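Local coordinates for folylpolyglutamate synthase protein FOLC (Mycobacterium tuberculosis, PDB 2VOS), which probably adds L-glutamate to dihydropteroate and, in successive steps, to tetrahydrofolate, at the cost of ATP cleaved to ADP and phosphate, at residues Ser77-Val86 and Gln298-Val309; Arg49-Leu57 and Ile127-Ser138. All coordinates share one frame; numbering follows the deposited sequence. Where two conformers were deposited one is given.

Contact 1 of 2, residues Ser77-Val86 and Gln298-Val309; sequences SVARMVDALV and QAHNAVLALASV. With ADP (adenosine-5'-diphosphate), chain B.
Helices 77-86 and 298-309 cross at -49° with their axes 8.7 Å apart at closest, V82 and A305 bringing their CA atoms to 5.2 Å. A305 is a small knob among V78, M81, V82 and L85, its CB 3.5 Å from M81 CB, a tight pair; the small methyl of A305 allows the helices to come this close. Selenomethionine M81 is a knob among Q298, N301, A302 and A305; its chain runs extended beyond CG, laying SE over the N301-A302 peptide, 3.4 Å from A302 N. Towards the C-terminal ends, V309 CG2 wedges between L85 CB and V86 CG2. Q298, bent at chi2 (-72°), sends NE2 to S77 OG in the plane of its amide (3.1 Å, 174°), while its OE1 accepts N301 ND2 from above the carbonyl plane. N301 reads the adenine edge with both amide atoms: ND2 donates to ADP N7 (3.0 Å) and OD1 accepts from ADP N6 (2.9 Å). S77 N and OG both bind ADP O2A, and Q298 thus couples the two grips. This is the ADP site of the ATPase domain, of the Mur ligase family's P-loop type, where the helix after the P-loop holds the alpha-phosphate and a second helix the base.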
loop_
_atom_site.group_PDB
_atom_site.type_symbol
_atom_site.label_atom_id
_atom_site.label_comp_id
_atom_site.label_asym_id
_atom_site.label_seq_id
_atom_site.Cartn_x
_atom_site.Cartn_y
_atom_site.Cartn_z
ATOM N N SER A 77 2.484 0.286 -3.330
ATOM C CA SER A 77 3.731 0.229 -4.094
ATOM C C SER A 77 3.483 0.548 -5.592
ATOM O O SER A 77 4.263 1.271 -6.242
ATOM C CB SER A 77 4.335 -1.168 -3.987
ATOM O OG SER A 77 4.911 -1.405 -2.718
ATOM N N VAL A 78 2.405 -0.015 -6.162
ATOM C CA VAL A 78 2.062 0.266 -7.573
ATOM C C VAL A 78 1.732 1.741 -7.734
ATOM O O VAL A 78 2.123 2.370 -8.743
ATOM C CB VAL A 78 0.858 -0.622 -8.097
ATOM C CG1 VAL A 78 0.362 -0.087 -9.521
ATOM C CG2 VAL A 78 1.342 -2.096 -8.228
ATOM N N ALA A 79 1.007 2.331 -6.772
ATOM C CA ALA A 79 0.629 3.754 -6.865
ATOM C C ALA A 79 1.913 4.575 -6.949
ATOM O O ALA A 79 2.016 5.497 -7.737
ATOM C CB ALA A 79 -0.169 4.200 -5.656
ATOM N N ARG A 80 2.875 4.270 -6.080
ATOM C CA ARG A 80 4.137 5.046 -6.081
ATOM C C ARG A 80 4.999 4.852 -7.339
ATOM O O ARG A 80 5.691 5.799 -7.734
ATOM C CB ARG A 80 4.980 4.736 -4.867
ATOM C CG ARG A 80 4.188 5.150 -3.538
ATOM C CD ARG A 80 5.039 4.767 -2.305
ATOM N NE ARG A 80 6.260 5.595 -2.154
ATOM C CZ ARG A 80 6.335 6.736 -1.457
ATOM N NH1 ARG A 80 5.275 7.249 -0.832
ATOM N NH2 ARG A 80 7.485 7.395 -1.385
HETATM N N MSE A 81 4.959 3.655 -7.937
HETATM C CA MSE A 81 5.616 3.363 -9.206
HETATM C C MSE A 81 4.967 4.140 -10.370
HETATM O O MSE A 81 5.671 4.766 -11.145
HETATM C CB MSE A 81 5.558 1.873 -9.515
HETATM C CG MSE A 81 6.590 1.119 -8.648
HETATM SE SE MSE A 81 6.132 -0.771 -8.765
HETATM C CE MSE A 81 7.527 -1.514 -7.681
ATOM N N VAL A 82 3.644 4.098 -10.468
ATOM C CA VAL A 82 2.909 4.942 -11.418
ATOM C C VAL A 82 3.294 6.404 -11.278
ATOM O O VAL A 82 3.573 7.057 -12.268
ATOM C CB VAL A 82 1.363 4.765 -11.218
ATOM C CG1 VAL A 82 0.546 5.818 -11.979
ATOM C CG2 VAL A 82 0.935 3.322 -11.575
ATOM N N ASP A 83 3.296 6.945 -10.051
ATOM C CA ASP A 83 3.699 8.324 -9.816
ATOM C C ASP A 83 5.132 8.562 -10.352
ATOM O O ASP A 83 5.437 9.532 -11.109
ATOM C CB ASP A 83 3.626 8.589 -8.292
ATOM C CG ASP A 83 3.749 10.067 -7.942
ATOM O OD1 ASP A 83 4.206 10.841 -8.829
ATOM O OD2 ASP A 83 3.416 10.452 -6.781
ATOM N N ALA A 84 6.052 7.698 -9.961
ATOM C CA ALA A 84 7.425 7.852 -10.428
ATOM C C ALA A 84 7.532 7.883 -11.975
ATOM O O ALA A 84 8.276 8.711 -12.535
ATOM C CB ALA A 84 8.318 6.706 -9.865
ATOM N N LEU A 85 6.861 6.939 -12.649
ATOM C CA LEU A 85 6.887 6.864 -14.121
ATOM C C LEU A 85 6.248 8.125 -14.757
ATOM O O LEU A 85 6.814 8.726 -15.675
ATOM C CB LEU A 85 6.141 5.607 -14.594
ATOM C CG LEU A 85 6.823 4.263 -14.298
ATOM C CD1 LEU A 85 5.801 3.132 -14.573
ATOM C CD2 LEU A 85 8.071 4.026 -15.208
ATOM N N VAL A 86 5.086 8.566 -14.267
ATOM C CA VAL A 86 4.434 9.732 -14.845
ATOM C C VAL A 86 5.298 10.996 -14.614
ATOM O O VAL A 86 5.434 11.911 -15.517
ATOM C CB VAL A 86 3.011 9.902 -14.271
ATOM C CG1 VAL A 86 2.412 11.279 -14.664
ATOM C CG2 VAL A 86 2.154 8.717 -14.686
ATOM N N GLN A 298 7.829 -7.227 -6.140
ATOM C CA GLN A 298 7.996 -5.862 -6.666
ATOM C C GLN A 298 8.260 -5.841 -8.204
ATOM O O GLN A 298 7.963 -4.879 -8.867
ATOM C CB GLN A 298 9.044 -5.054 -5.884
ATOM C CG GLN A 298 8.629 -4.868 -4.382
ATOM C CD GLN A 298 7.476 -3.893 -4.218
ATOM O OE1 GLN A 298 6.877 -3.443 -5.189
ATOM N NE2 GLN A 298 7.191 -3.512 -2.988
ATOM N N ALA A 299 8.838 -6.898 -8.750
ATOM C CA ALA A 299 8.956 -6.957 -10.202
ATOM C C ALA A 299 7.582 -7.013 -10.859
ATOM O O ALA A 299 7.357 -6.432 -11.925
ATOM C CB ALA A 299 9.834 -8.222 -10.639
ATOM N N HIS A 300 6.653 -7.713 -10.214
ATOM C CA HIS A 300 5.293 -7.850 -10.766
ATOM C C HIS A 300 4.520 -6.550 -10.626
ATOM O O HIS A 300 3.764 -6.165 -11.529
ATOM C CB HIS A 300 4.551 -9.029 -10.067
ATOM C CG HIS A 300 5.087 -10.348 -10.512
ATOM N ND1 HIS A 300 4.985 -10.778 -11.825
ATOM C CD2 HIS A 300 5.820 -11.285 -9.866
ATOM C CE1 HIS A 300 5.632 -11.922 -11.966
ATOM N NE2 HIS A 300 6.154 -12.248 -10.795
ATOM N N ASN A 301 4.700 -5.879 -9.486
ATOM C CA ASN A 301 4.131 -4.551 -9.277
ATOM C C ASN A 301 4.720 -3.586 -10.328
ATOM O O ASN A 301 3.984 -2.797 -10.896
ATOM C CB ASN A 301 4.474 -3.975 -7.882
ATOM C CG ASN A 301 3.781 -4.762 -6.763
ATOM O OD1 ASN A 301 2.835 -5.512 -7.032
ATOM N ND2 ASN A 301 4.219 -4.567 -5.526
ATOM N N ALA A 302 6.026 -3.653 -10.573
ATOM C CA ALA A 302 6.618 -2.811 -11.634
ATOM C C ALA A 302 5.996 -2.977 -12.991
ATOM O O ALA A 302 5.633 -2.004 -13.653
ATOM C CB ALA A 302 8.121 -3.044 -11.723
ATOM N N VAL A 303 5.845 -4.202 -13.476
ATOM C CA VAL A 303 5.341 -4.304 -14.843
ATOM C C VAL A 303 3.853 -3.911 -14.863
ATOM O O VAL A 303 3.348 -3.400 -15.853
ATOM C CB VAL A 303 5.490 -5.748 -15.408
ATOM C CG1 VAL A 303 4.524 -6.710 -14.707
ATOM C CG2 VAL A 303 5.287 -5.751 -16.916
ATOM N N LEU A 304 3.149 -4.123 -13.754
ATOM C CA LEU A 304 1.766 -3.687 -13.698
ATOM C C LEU A 304 1.667 -2.150 -13.781
ATOM O O LEU A 304 0.788 -1.611 -14.459
ATOM C CB LEU A 304 1.143 -4.169 -12.365
ATOM C CG LEU A 304 -0.342 -3.878 -12.212
ATOM C CD1 LEU A 304 -1.136 -4.546 -13.371
ATOM C CD2 LEU A 304 -0.822 -4.515 -10.825
ATOM N N ALA A 305 2.542 -1.451 -13.028
ATOM C CA ALA A 305 2.615 0.015 -13.053
ATOM C C ALA A 305 2.989 0.515 -14.463
ATOM O O ALA A 305 2.441 1.529 -14.982
ATOM C CB ALA A 305 3.641 0.500 -12.041
ATOM N N LEU A 306 3.953 -0.158 -15.093
ATOM C CA LEU A 306 4.350 0.221 -16.444
ATOM C C LEU A 306 3.150 0.109 -17.417
ATOM O O LEU A 306 2.816 1.075 -18.114
ATOM C CB LEU A 306 5.525 -0.628 -16.904
ATOM C CG LEU A 306 5.884 -0.574 -18.414
ATOM C CD1 LEU A 306 6.437 0.835 -18.664
ATOM C CD2 LEU A 306 6.954 -1.641 -18.784
ATOM N N ALA A 307 2.497 -1.040 -17.464
ATOM C CA ALA A 307 1.348 -1.238 -18.346
ATOM C C ALA A 307 0.262 -0.184 -18.060
ATOM O O ALA A 307 -0.309 0.397 -18.994
ATOM C CB ALA A 307 0.794 -2.673 -18.177
ATOM N N SER A 308 0.052 0.174 -16.798
ATOM C CA SER A 308 -0.949 1.194 -16.454
ATOM C C SER A 308 -0.578 2.582 -17.019
ATOM O O SER A 308 -1.438 3.336 -17.483
ATOM C CB SER A 308 -1.086 1.311 -14.925
ATOM O OG SER A 308 -1.473 0.055 -14.383
ATOM N N VAL A 309 0.701 2.927 -16.937
ATOM C CA VAL A 309 1.159 4.239 -17.413
ATOM C C VAL A 309 1.134 4.247 -18.959
ATOM O O VAL A 309 0.743 5.259 -19.579
ATOM C CB VAL A 309 2.521 4.595 -16.864
ATOM C CG1 VAL A 309 3.067 5.821 -17.603
ATOM C CG2 VAL A 309 2.373 4.900 -15.363
HETATM P PB ADP B . -1.331 -2.393 -0.299
HETATM O O1B ADP B . -1.303 -0.908 -0.551
HETATM O O2B ADP B . -1.637 -2.740 1.132
HETATM O O3B ADP B . -2.089 -3.223 -1.290
HETATM P PA ADP B . 1.633 -2.312 -0.328
HETATM O O1A ADP B . 1.544 -1.307 0.812
HETATM O O2A ADP B . 2.485 -2.138 -1.574
HETATM O O3A ADP B . 0.158 -2.959 -0.624
HETATM O "O5'" ADP B . 2.317 -3.593 0.399
HETATM C "C5'" ADP B . 1.960 -4.090 1.698
HETATM C "C4'" ADP B . 2.830 -5.348 1.914
HETATM O "O4'" ADP B . 2.434 -6.364 0.952
HETATM C "C3'" ADP B . 4.308 -5.158 1.579
HETATM O "O3'" ADP B . 5.070 -4.932 2.747
HETATM C "C2'" ADP B . 4.837 -6.446 1.014
HETATM O "O2'" ADP B . 5.039 -7.354 2.150
HETATM C "C1'" ADP B . 3.594 -7.025 0.390
HETATM N N9 ADP B . 3.427 -6.830 -1.079
HETATM C C8 ADP B . 3.445 -5.692 -1.852
HETATM N N7 ADP B . 3.177 -6.013 -3.153
HETATM C C5 ADP B . 2.877 -7.345 -3.178
HETATM C C6 ADP B . 2.472 -8.327 -4.190
HETATM N N6 ADP B . 2.313 -7.965 -5.480
HETATM N N1 ADP B . 2.329 -9.591 -3.774
HETATM C C2 ADP B . 2.528 -10.047 -2.511
HETATM N N3 ADP B . 2.874 -9.204 -1.503
HETATM C C4 ADP B . 3.065 -7.881 -1.820
#

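Contact 2 of 2, residues Arg49-Leu57 and Ile127-Ser138; sequences RISALMDLL and IEPLVALIDQQS
A helix-helix packing of roughly antiparallel sense, on the periphery of the ATPase domain of this Mur ligase-type fold and away from the nucleotide and metal sites, is made by apolar side chains: helix 49-56 and helix 127-138 run at 138° to each other, their axes 9.7 Å apart at closest. I134 is the central knob, set into the hole formed by R49, A52, L53 and L56. Its two branches part company there: CG1 lies beside the backbone N (chi1 -62°) and carries CD1 to A52 CB at 3.6 Å and to L56 CD1 at 3.5 Å, the latter a tight methyl pair, whereas CG2 turns the other way and rests against the R49 carbonyl and CB. L56 and I134 run antiparallel alongside one another, and L56 CD1 also reaches L133 CD2 near the more open side of the seam. L53, with CG anti to the backbone N (chi1 -180°), splits its methyls over the preceding turn of the partner: CD1 meets L130 CB at 3.6 Å, the two side chains nearly perpendicular, and CD2 meets V131 CG2 at 3.8 Å. On the buried flank helix 151-165 closes over L53 and I127, so three helices share this small core. R49 contributes its aliphatic part, while its guanidinium NH2 leaves for a salt bridge to E153 and S138 OG bonds to the P147 carbonyl. At the other end L57 CD1 bridges I127 and L130, lying 4.0 Å from I127 CG2 and 3.9 Å from L130 CG.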
loop_
_atom_site.group_PDB
_atom_site.type_symbol
_atom_site.label_atom_id
_atom_site.label_comp_id
_atom_site.label_asym_id
_atom_site.label_seq_id
_atom_site.Cartn_x
_atom_site.Cartn_y
_atom_site.Cartn_z
ATOM N N ARG A 49 -22.762 10.713 0.601
ATOM C CA ARG A 49 -22.105 11.814 1.288
ATOM C C ARG A 49 -20.935 12.361 0.489
ATOM O O ARG A 49 -20.820 13.583 0.298
ATOM C CB ARG A 49 -21.631 11.370 2.676
ATOM C CG ARG A 49 -22.739 11.262 3.724
ATOM C CD ARG A 49 -22.159 10.869 5.121
ATOM N NE ARG A 49 -21.138 9.807 5.098
ATOM C CZ ARG A 49 -21.363 8.509 5.326
ATOM N NH1 ARG A 49 -22.593 8.047 5.594
ATOM N NH2 ARG A 49 -20.355 7.651 5.273
ATOM N N ILE A 50 -20.016 11.490 0.057
ATOM C CA ILE A 50 -18.814 11.976 -0.630
ATOM C C ILE A 50 -19.246 12.570 -1.989
ATOM O O ILE A 50 -18.716 13.588 -2.421
ATOM C CB ILE A 50 -17.778 10.840 -0.812
ATOM C CG1 ILE A 50 -16.467 11.377 -1.410
ATOM C CG2 ILE A 50 -18.307 9.742 -1.732
ATOM C CD1 ILE A 50 -15.747 12.300 -0.493
ATOM N N SER A 51 -20.229 11.960 -2.677
ATOM C CA SER A 51 -20.758 12.600 -3.894
ATOM C C SER A 51 -21.337 13.994 -3.653
ATOM O O SER A 51 -21.081 14.909 -4.427
ATOM C CB SER A 51 -21.817 11.755 -4.572
ATOM O OG SER A 51 -21.239 10.547 -5.015
ATOM N N ALA A 52 -22.153 14.137 -2.609
ATOM C CA ALA A 52 -22.697 15.431 -2.276
ATOM C C ALA A 52 -21.588 16.444 -1.999
ATOM O O ALA A 52 -21.675 17.597 -2.428
ATOM C CB ALA A 52 -23.661 15.324 -1.073
ATOM N N LEU A 53 -20.595 16.043 -1.203
ATOM C CA LEU A 53 -19.483 16.959 -0.876
ATOM C C LEU A 53 -18.738 17.404 -2.149
ATOM O O LEU A 53 -18.438 18.614 -2.320
ATOM C CB LEU A 53 -18.526 16.303 0.086
ATOM C CG LEU A 53 -17.321 17.205 0.484
ATOM C CD1 LEU A 53 -17.757 18.598 1.047
ATOM C CD2 LEU A 53 -16.372 16.481 1.444
HETATM N N MSE A 54 -18.401 16.456 -3.029
HETATM C CA MSE A 54 -17.747 16.800 -4.309
HETATM C C MSE A 54 -18.619 17.802 -5.101
HETATM O O MSE A 54 -18.102 18.758 -5.649
HETATM C CB MSE A 54 -17.558 15.570 -5.192
HETATM C CG MSE A 54 -16.422 14.651 -4.827
HETATM SE SE MSE A 54 -14.710 15.623 -4.551
HETATM C CE MSE A 54 -14.910 15.203 -2.728
ATOM N N ASP A 55 -19.943 17.588 -5.165
ATOM C CA ASP A 55 -20.803 18.604 -5.795
ATOM C C ASP A 55 -20.639 20.021 -5.221
ATOM O O ASP A 55 -20.521 20.991 -5.971
ATOM C CB ASP A 55 -22.283 18.241 -5.699
ATOM C CG ASP A 55 -22.640 17.165 -6.625
ATOM O OD1 ASP A 55 -21.697 16.609 -7.274
ATOM O OD2 ASP A 55 -23.850 16.859 -6.708
ATOM N N LEU A 56 -20.707 20.129 -3.908
ATOM C CA LEU A 56 -20.511 21.415 -3.235
ATOM C C LEU A 56 -19.138 22.027 -3.549
ATOM O O LEU A 56 -18.988 23.245 -3.587
ATOM C CB LEU A 56 -20.612 21.232 -1.709
ATOM C CG LEU A 56 -22.027 21.008 -1.152
ATOM C CD1 LEU A 56 -21.963 20.800 0.366
ATOM C CD2 LEU A 56 -22.909 22.214 -1.487
ATOM N N LEU A 57 -18.130 21.171 -3.700
ATOM C CA LEU A 57 -16.727 21.634 -3.926
ATOM C C LEU A 57 -16.535 22.051 -5.360
ATOM O O LEU A 57 -15.447 22.523 -5.720
ATOM C CB LEU A 57 -15.761 20.497 -3.652
ATOM C CG LEU A 57 -15.016 20.471 -2.315
ATOM C CD1 LEU A 57 -15.431 21.536 -1.382
ATOM C CD2 LEU A 57 -14.960 19.128 -1.635
ATOM N N ILE A 127 -11.907 22.998 2.870
ATOM C CA ILE A 127 -13.138 22.236 2.665
ATOM C C ILE A 127 -14.070 22.130 3.886
ATOM O O ILE A 127 -15.264 21.844 3.724
ATOM C CB ILE A 127 -12.912 20.856 2.061
ATOM C CG1 ILE A 127 -12.270 19.919 3.073
ATOM C CG2 ILE A 127 -12.074 20.946 0.737
ATOM C CD1 ILE A 127 -12.432 18.429 2.630
ATOM N N GLU A 128 -13.575 22.445 5.078
ATOM C CA GLU A 128 -14.337 22.146 6.314
ATOM C C GLU A 128 -15.773 22.737 6.321
ATOM O O GLU A 128 -16.721 22.066 6.773
ATOM C CB GLU A 128 -13.584 22.628 7.569
ATOM C CG GLU A 128 -14.264 22.179 8.904
ATOM C CD GLU A 128 -13.551 22.744 10.137
ATOM O OE1 GLU A 128 -13.436 23.967 10.209
ATOM O OE2 GLU A 128 -13.122 21.972 11.028
ATOM N N PRO A 129 -15.938 24.014 5.891
ATOM C CA PRO A 129 -17.343 24.488 5.958
ATOM C C PRO A 129 -18.320 23.600 5.094
ATOM O O PRO A 129 -19.498 23.447 5.439
ATOM C CB PRO A 129 -17.280 25.942 5.428
ATOM C CG PRO A 129 -15.828 26.356 5.466
ATOM C CD PRO A 129 -14.980 25.068 5.474
ATOM N N LEU A 130 -17.829 23.016 3.991
ATOM C CA LEU A 130 -18.681 22.200 3.126
ATOM C C LEU A 130 -18.855 20.815 3.740
ATOM O O LEU A 130 -19.919 20.205 3.634
ATOM C CB LEU A 130 -18.079 22.088 1.700
ATOM C CG LEU A 130 -17.960 23.396 0.876
ATOM C CD1 LEU A 130 -19.227 24.246 1.102
ATOM C CD2 LEU A 130 -16.653 24.181 1.236
ATOM N N VAL A 131 -17.796 20.303 4.357
ATOM C CA VAL A 131 -17.890 19.075 5.146
ATOM C C VAL A 131 -18.904 19.230 6.287
ATOM O O VAL A 131 -19.732 18.351 6.486
ATOM C CB VAL A 131 -16.516 18.688 5.758
ATOM C CG1 VAL A 131 -16.668 17.546 6.788
ATOM C CG2 VAL A 131 -15.526 18.334 4.647
ATOM N N ALA A 132 -18.825 20.328 7.043
ATOM C CA ALA A 132 -19.818 20.598 8.131
ATOM C C ALA A 132 -21.251 20.586 7.579
ATOM O O ALA A 132 -22.191 20.124 8.215
ATOM C CB ALA A 132 -19.550 21.950 8.787
ATOM N N LEU A 133 -21.419 21.121 6.374
ATOM C CA LEU A 133 -22.759 21.230 5.810
ATOM C C LEU A 133 -23.289 19.844 5.463
ATOM O O LEU A 133 -24.441 19.532 5.747
ATOM C CB LEU A 133 -22.734 22.130 4.576
ATOM C CG LEU A 133 -24.087 22.450 3.945
ATOM C CD1 LEU A 133 -25.035 23.115 4.981
ATOM C CD2 LEU A 133 -23.872 23.372 2.734
ATOM N N ILE A 134 -22.455 19.011 4.854
ATOM C CA ILE A 134 -22.843 17.620 4.586
ATOM C C ILE A 134 -23.091 16.861 5.887
ATOM O O ILE A 134 -24.069 16.095 5.971
ATOM C CB ILE A 134 -21.805 16.841 3.727
ATOM C CG1 ILE A 134 -21.623 17.474 2.347
ATOM C CG2 ILE A 134 -22.226 15.357 3.572
ATOM C CD1 ILE A 134 -22.943 17.691 1.573
ATOM N N ASP A 135 -22.232 17.059 6.897
ATOM C CA ASP A 135 -22.410 16.406 8.215
ATOM C C ASP A 135 -23.805 16.735 8.745
ATOM O O ASP A 135 -24.470 15.875 9.268
ATOM C CB ASP A 135 -21.412 16.895 9.298
ATOM C CG ASP A 135 -19.992 16.322 9.167
ATOM O OD1 ASP A 135 -19.751 15.230 8.593
ATOM O OD2 ASP A 135 -19.072 16.983 9.670
ATOM N N GLN A 136 -24.218 17.995 8.644
ATOM C CA GLN A 136 -25.514 18.443 9.185
ATOM C C GLN A 136 -26.713 17.965 8.319
ATOM O O GLN A 136 -27.728 17.519 8.861
ATOM C CB GLN A 136 -25.550 19.974 9.376
ATOM N N GLN A 137 -26.594 18.098 6.987
ATOM C CA GLN A 137 -27.641 17.661 6.069
ATOM C C GLN A 137 -27.826 16.148 6.168
ATOM O O GLN A 137 -28.956 15.640 6.038
ATOM C CB GLN A 137 -27.332 18.077 4.633
ATOM C CG GLN A 137 -27.835 19.460 4.276
ATOM C CD GLN A 137 -27.287 19.972 2.935
ATOM O OE1 GLN A 137 -26.759 19.211 2.092
ATOM N NE2 GLN A 137 -27.404 21.286 2.740
ATOM N N SER A 138 -26.730 15.436 6.419
ATOM C CA SER A 138 -26.770 13.989 6.635
ATOM C C SER A 138 -27.488 13.643 7.922
ATOM O O SER A 138 -28.432 12.871 7.895
ATOM C CB SER A 138 -25.363 13.381 6.639
ATOM O OG SER A 138 -25.415 12.020 7.045
#

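In the fold
After helix 23-34 the chain enters helix 48-56, half of contact 2, then strand 66-70 and helix 75-88, half of contact 1. Helix 117-140 next returns to 49-57, closing a loop of 69 residues that contains segment 77-86. Contact 1 closes only at helix 296-312, with 211 residues between its segments, including segment 127-138, strands 170-174 to 255-258 and the three-stranded sheet 264-291. The segments therefore alternate and the loops cross rather than nest. Contact 1 lies deep, beside the nucleotide, between the eight-stranded and three-stranded sheets; contact 2 sits outward, tying helix 48-56 to helix 117-140 beside helix 151-165. Their centres are 33 Å apart and they do not touch.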